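Local coordinates for protein putative hydrolase (Chloroflexus aurantiacus J-10-fl, PDB 3CMN) that is a putative hydrolase, probably a zincin-like metallopeptidase, whose specific reaction and substrate are not established, at residues L134-S145 with R293-V304. Sequence-based numbering, arbitrary orientation.
Sequences LAQRVLGQYDLS and RQRQRTMLDQMV
Asp301 on helix 283-307 grips Ser145 at one end of a helix-loop contact in which the end of helix 120-135 and the loop after it lie along that long helix. With CG of Asp301 anti to the backbone N (chi1 -169°), its carboxylate reaches the loop: OD1 accepts Ser145 N (2.7 Å) on the syn side, tilted from the carboxylate plane, while OD2 takes Ser145 OG (2.6 Å) through its syn lone pair. Arg297 NH1 donates to Asp143 O (2.9 Å), which lies near the guanidinium plane, and makes a weak hydrogen bond, part of a salt bridge, to Asp301 OD2 (3.3 Å). An alanine in place of Asp301 would probably leave Ser145 N and OG without these acceptors and Arg297 NH1 without its carboxylate partner in this helix. Toward the C-terminal end of 293-304, Leu134 meets Met303 tip to tip, CD1 to CE 3.9 Å, and Val304 CG2 touches both Leu134 CD1 and Leu144 CD2. Nearer the N-terminal end of this segment, Leu300 CD1 sits over the centre of one face of the Arg137 guanidinium, 3.5 Å from CZ; Arg137 NH1 is hydrogen-bonded to Tyr133 OH, whereas the buried NE has no partner. Within the loop, Asp143 OD1 accepts Leu139 N (2.7 Å) and Gly140 N, bracing the type I turn 140-143. Gln141 N makes a weak hydrogen bond to Glu185 OE2 of a probable zincin HExxH helix, so the contact joins helix 283-307 to a loop beside the putative, here metal-free, active site.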
loop_
_atom_site.group_PDB
_atom_site.type_symbol
_atom_site.label_atom_id
_atom_site.label_comp_id
_atom_site.label_asym_id
_atom_site.label_seq_id
_atom_site.Cartn_x
_atom_site.Cartn_y
_atom_site.Cartn_z
ATOM N N LEU A 134 -5.544 11.186 7.957
ATOM C CA LEU A 134 -5.191 10.253 6.893
ATOM C C LEU A 134 -6.078 10.491 5.675
ATOM O O LEU A 134 -5.608 10.413 4.546
ATOM C CB LEU A 134 -5.347 8.808 7.376
ATOM C CG LEU A 134 -4.250 8.276 8.306
ATOM C CD1 LEU A 134 -4.622 6.879 8.771
ATOM C CD2 LEU A 134 -2.885 8.268 7.588
ATOM N N ALA A 135 -7.348 10.812 5.918
ATOM C CA ALA A 135 -8.304 11.066 4.844
ATOM C C ALA A 135 -7.924 12.210 3.890
ATOM O O ALA A 135 -8.378 12.244 2.744
ATOM C CB ALA A 135 -9.698 11.310 5.420
ATOM N N GLN A 136 -7.096 13.143 4.340
ATOM C CA GLN A 136 -6.705 14.238 3.460
ATOM C C GLN A 136 -5.361 14.010 2.812
ATOM O O GLN A 136 -4.826 14.885 2.138
ATOM C CB GLN A 136 -6.670 15.566 4.207
ATOM C CG GLN A 136 -6.472 15.486 5.681
ATOM C CD GLN A 136 -6.375 16.860 6.303
ATOM O OE1 GLN A 136 -5.387 17.574 6.107
ATOM N NE2 GLN A 136 -7.408 17.250 7.049
ATOM N N ARG A 137 -4.825 12.814 3.000
ATOM C CA ARG A 137 -3.533 12.500 2.441
ATOM C C ARG A 137 -3.532 11.235 1.592
ATOM O O ARG A 137 -2.759 11.119 0.643
ATOM C CB ARG A 137 -2.523 12.417 3.580
ATOM C CG ARG A 137 -2.497 13.703 4.413
ATOM C CD ARG A 137 -1.166 13.860 5.076
ATOM N NE ARG A 137 -0.128 13.418 4.152
ATOM C CZ ARG A 137 1.153 13.253 4.469
ATOM N NH1 ARG A 137 1.586 13.498 5.708
ATOM N NH2 ARG A 137 2.002 12.822 3.543
ATOM N N VAL A 138 -4.415 10.297 1.910
ATOM C CA VAL A 138 -4.478 9.059 1.152
ATOM C C VAL A 138 -4.893 9.354 -0.290
ATOM O O VAL A 138 -5.765 10.193 -0.565
ATOM C CB VAL A 138 -5.470 8.052 1.787
ATOM C CG1 VAL A 138 -6.911 8.532 1.594
ATOM C CG2 VAL A 138 -5.280 6.684 1.174
ATOM N N LEU A 139 -4.250 8.655 -1.212
ATOM C CA LEU A 139 -4.513 8.832 -2.628
ATOM C C LEU A 139 -5.294 7.672 -3.230
ATOM O O LEU A 139 -6.110 7.877 -4.118
ATOM C CB LEU A 139 -3.188 9.030 -3.374
ATOM C CG LEU A 139 -2.586 10.434 -3.616
ATOM C CD1 LEU A 139 -3.062 11.470 -2.611
ATOM C CD2 LEU A 139 -1.065 10.293 -3.596
ATOM N N GLY A 140 -5.066 6.463 -2.731
ATOM C CA GLY A 140 -5.776 5.314 -3.270
ATOM C C GLY A 140 -5.804 4.049 -2.424
ATOM O O GLY A 140 -5.392 4.035 -1.269
ATOM N N GLN A 141 -6.288 2.975 -3.038
ATOM C CA GLN A 141 -6.440 1.674 -2.403
ATOM C C GLN A 141 -5.336 1.083 -1.528
ATOM O O GLN A 141 -5.609 0.614 -0.422
ATOM C CB GLN A 141 -6.796 0.633 -3.463
ATOM C CG GLN A 141 -8.233 0.684 -3.925
ATOM C CD GLN A 141 -8.991 -0.599 -3.621
ATOM O OE1 GLN A 141 -10.191 -0.680 -3.833
ATOM N NE2 GLN A 141 -8.287 -1.605 -3.126
ATOM N N TYR A 142 -4.102 1.088 -2.007
ATOM C CA TYR A 142 -3.020 0.463 -1.251
ATOM C C TYR A 142 -2.012 1.371 -0.567
ATOM O O TYR A 142 -0.825 1.071 -0.539
ATOM C CB TYR A 142 -2.285 -0.528 -2.166
ATOM C CG TYR A 142 -3.200 -1.616 -2.705
ATOM C CD1 TYR A 142 -3.981 -1.406 -3.844
ATOM C CD2 TYR A 142 -3.349 -2.823 -2.020
ATOM C CE1 TYR A 142 -4.896 -2.371 -4.280
ATOM C CE2 TYR A 142 -4.254 -3.791 -2.442
ATOM C CZ TYR A 142 -5.027 -3.561 -3.566
ATOM O OH TYR A 142 -5.948 -4.514 -3.939
ATOM N N ASP A 143 -2.474 2.475 0.001
ATOM C CA ASP A 143 -1.555 3.388 0.666
ATOM C C ASP A 143 -1.256 2.934 2.077
ATOM O O ASP A 143 -0.178 3.199 2.618
ATOM C CB ASP A 143 -2.136 4.802 0.690
ATOM C CG ASP A 143 -2.112 5.462 -0.677
ATOM O OD1 ASP A 143 -2.525 6.629 -0.766
ATOM O OD2 ASP A 143 -1.672 4.820 -1.659
ATOM N N LEU A 144 -2.216 2.234 2.666
ATOM C CA LEU A 144 -2.078 1.742 4.024
ATOM C C LEU A 144 -2.071 0.213 4.025
ATOM O O LEU A 144 -3.078 -0.426 3.747
ATOM C CB LEU A 144 -3.228 2.286 4.868
ATOM C CG LEU A 144 -3.421 3.809 4.771
ATOM C CD1 LEU A 144 -4.649 4.214 5.562
ATOM C CD2 LEU A 144 -2.178 4.529 5.291
ATOM N N SER A 145 -0.915 -0.363 4.330
ATOM C CA SER A 145 -0.744 -1.813 4.352
ATOM C C SER A 145 -1.810 -2.556 5.148
ATOM O O SER A 145 -2.396 -3.519 4.649
ATOM C CB SER A 145 0.638 -2.171 4.904
ATOM O OG SER A 145 1.657 -1.604 4.106
ATOM N N ARG A 293 6.664 12.713 -1.109
ATOM C CA ARG A 293 5.328 12.196 -0.818
ATOM C C ARG A 293 5.385 10.692 -0.529
ATOM O O ARG A 293 4.510 10.143 0.141
ATOM C CB ARG A 293 4.391 12.461 -1.998
ATOM C CG ARG A 293 2.948 12.029 -1.765
ATOM C CD ARG A 293 2.268 12.882 -0.697
ATOM N NE ARG A 293 0.822 12.689 -0.710
ATOM C CZ ARG A 293 -0.040 13.550 -0.182
ATOM N NH1 ARG A 293 0.406 14.651 0.406
ATOM N NH2 ARG A 293 -1.348 13.332 -0.271
ATOM N N GLN A 294 6.422 10.036 -1.040
ATOM C CA GLN A 294 6.618 8.607 -0.817
ATOM C C GLN A 294 7.185 8.394 0.593
ATOM O O GLN A 294 6.803 7.455 1.289
ATOM C CB GLN A 294 7.584 8.039 -1.857
ATOM C CG GLN A 294 7.069 8.088 -3.288
ATOM C CD GLN A 294 8.133 7.716 -4.311
ATOM O OE1 GLN A 294 9.180 8.363 -4.406
ATOM N NE2 GLN A 294 7.867 6.674 -5.086
ATOM N N ARG A 295 8.099 9.271 1.002
ATOM C CA ARG A 295 8.700 9.208 2.333
ATOM C C ARG A 295 7.569 9.393 3.332
ATOM O O ARG A 295 7.524 8.756 4.386
ATOM C CB ARG A 295 9.706 10.348 2.529
ATOM C CG ARG A 295 10.790 10.428 1.466
ATOM C CD ARG A 295 11.513 11.780 1.504
ATOM N NE ARG A 295 12.517 11.904 0.444
ATOM C CZ ARG A 295 13.557 11.081 0.299
ATOM N NH1 ARG A 295 13.741 10.069 1.144
ATOM N NH2 ARG A 295 14.414 11.267 -0.698
ATOM N N GLN A 296 6.653 10.286 2.981
ATOM C CA GLN A 296 5.506 10.584 3.821
ATOM C C GLN A 296 4.560 9.393 3.959
ATOM O O GLN A 296 4.142 9.069 5.069
ATOM C CB GLN A 296 4.748 11.783 3.252
ATOM C CG GLN A 296 5.513 13.089 3.358
ATOM C CD GLN A 296 4.747 14.264 2.796
ATOM O OE1 GLN A 296 4.630 14.430 1.579
ATOM N NE2 GLN A 296 4.209 15.084 3.679
ATOM N N ARG A 297 4.226 8.757 2.831
ATOM C CA ARG A 297 3.321 7.608 2.824
ATOM C C ARG A 297 3.861 6.490 3.707
ATOM O O ARG A 297 3.111 5.799 4.397
ATOM C CB ARG A 297 3.144 7.075 1.403
ATOM C CG ARG A 297 2.141 5.927 1.289
ATOM C CD ARG A 297 2.608 4.860 0.290
ATOM N NE ARG A 297 3.811 4.155 0.749
ATOM C CZ ARG A 297 3.823 3.177 1.658
ATOM N NH1 ARG A 297 2.693 2.757 2.220
ATOM N NH2 ARG A 297 4.977 2.631 2.024
ATOM N N THR A 298 5.174 6.319 3.673
ATOM C CA THR A 298 5.839 5.295 4.458
ATOM C C THR A 298 5.702 5.569 5.948
ATOM O O THR A 298 5.444 4.663 6.738
ATOM C CB THR A 298 7.327 5.228 4.074
ATOM O OG1 THR A 298 7.436 4.658 2.766
ATOM C CG2 THR A 298 8.113 4.389 5.067
ATOM N N MET A 299 5.866 6.827 6.331
ATOM C CA MET A 299 5.767 7.197 7.734
ATOM C C MET A 299 4.354 6.991 8.258
ATOM O O MET A 299 4.164 6.485 9.363
ATOM C CB MET A 299 6.200 8.653 7.926
ATOM C CG MET A 299 7.642 8.903 7.521
ATOM S SD MET A 299 8.186 10.607 7.773
ATOM C CE MET A 299 7.184 11.473 6.555
ATOM N N LEU A 300 3.364 7.374 7.464
ATOM C CA LEU A 300 1.976 7.222 7.877
ATOM C C LEU A 300 1.553 5.752 7.880
ATOM O O LEU A 300 0.725 5.339 8.692
ATOM C CB LEU A 300 1.059 8.042 6.963
ATOM C CG LEU A 300 1.271 9.568 6.924
ATOM C CD1 LEU A 300 0.418 10.156 5.809
ATOM C CD2 LEU A 300 0.911 10.214 8.270
ATOM N N ASP A 301 2.114 4.959 6.972
ATOM C CA ASP A 301 1.789 3.536 6.930
ATOM C C ASP A 301 2.331 2.890 8.206
ATOM O O ASP A 301 1.715 2.012 8.801
ATOM C CB ASP A 301 2.402 2.882 5.694
ATOM C CG ASP A 301 1.877 1.482 5.460
ATOM O OD1 ASP A 301 0.741 1.177 5.893
ATOM O OD2 ASP A 301 2.595 0.685 4.824
ATOM N N GLN A 302 3.493 3.353 8.627
ATOM C CA GLN A 302 4.112 2.854 9.836
ATOM C C GLN A 302 3.290 3.285 11.058
ATOM O O GLN A 302 3.048 2.491 11.978
ATOM C CB GLN A 302 5.515 3.415 9.935
ATOM C CG GLN A 302 6.262 2.940 11.138
ATOM C CD GLN A 302 7.638 3.532 11.185
ATOM O OE1 GLN A 302 8.019 4.151 12.172
ATOM N NE2 GLN A 302 8.394 3.358 10.109
ATOM N N MET A 303 2.879 4.556 11.050
ATOM C CA MET A 303 2.067 5.149 12.109
ATOM C C MET A 303 0.843 4.283 12.383
ATOM O O MET A 303 0.483 4.056 13.542
ATOM C CB MET A 303 1.623 6.566 11.694
ATOM C CG MET A 303 0.709 7.329 12.682
ATOM S SD MET A 303 -1.038 6.819 12.825
ATOM C CE MET A 303 -1.742 7.506 11.346
ATOM N N VAL A 304 0.205 3.802 11.319
ATOM C CA VAL A 304 -0.979 2.961 11.467
ATOM C C VAL A 304 -0.641 1.640 12.163
ATOM O O VAL A 304 -1.454 1.111 12.913
ATOM C CB VAL A 304 -1.646 2.661 10.100
ATOM C CG1 VAL A 304 -2.981 1.980 10.314
ATOM C CG2 VAL A 304 -1.842 3.941 9.318
#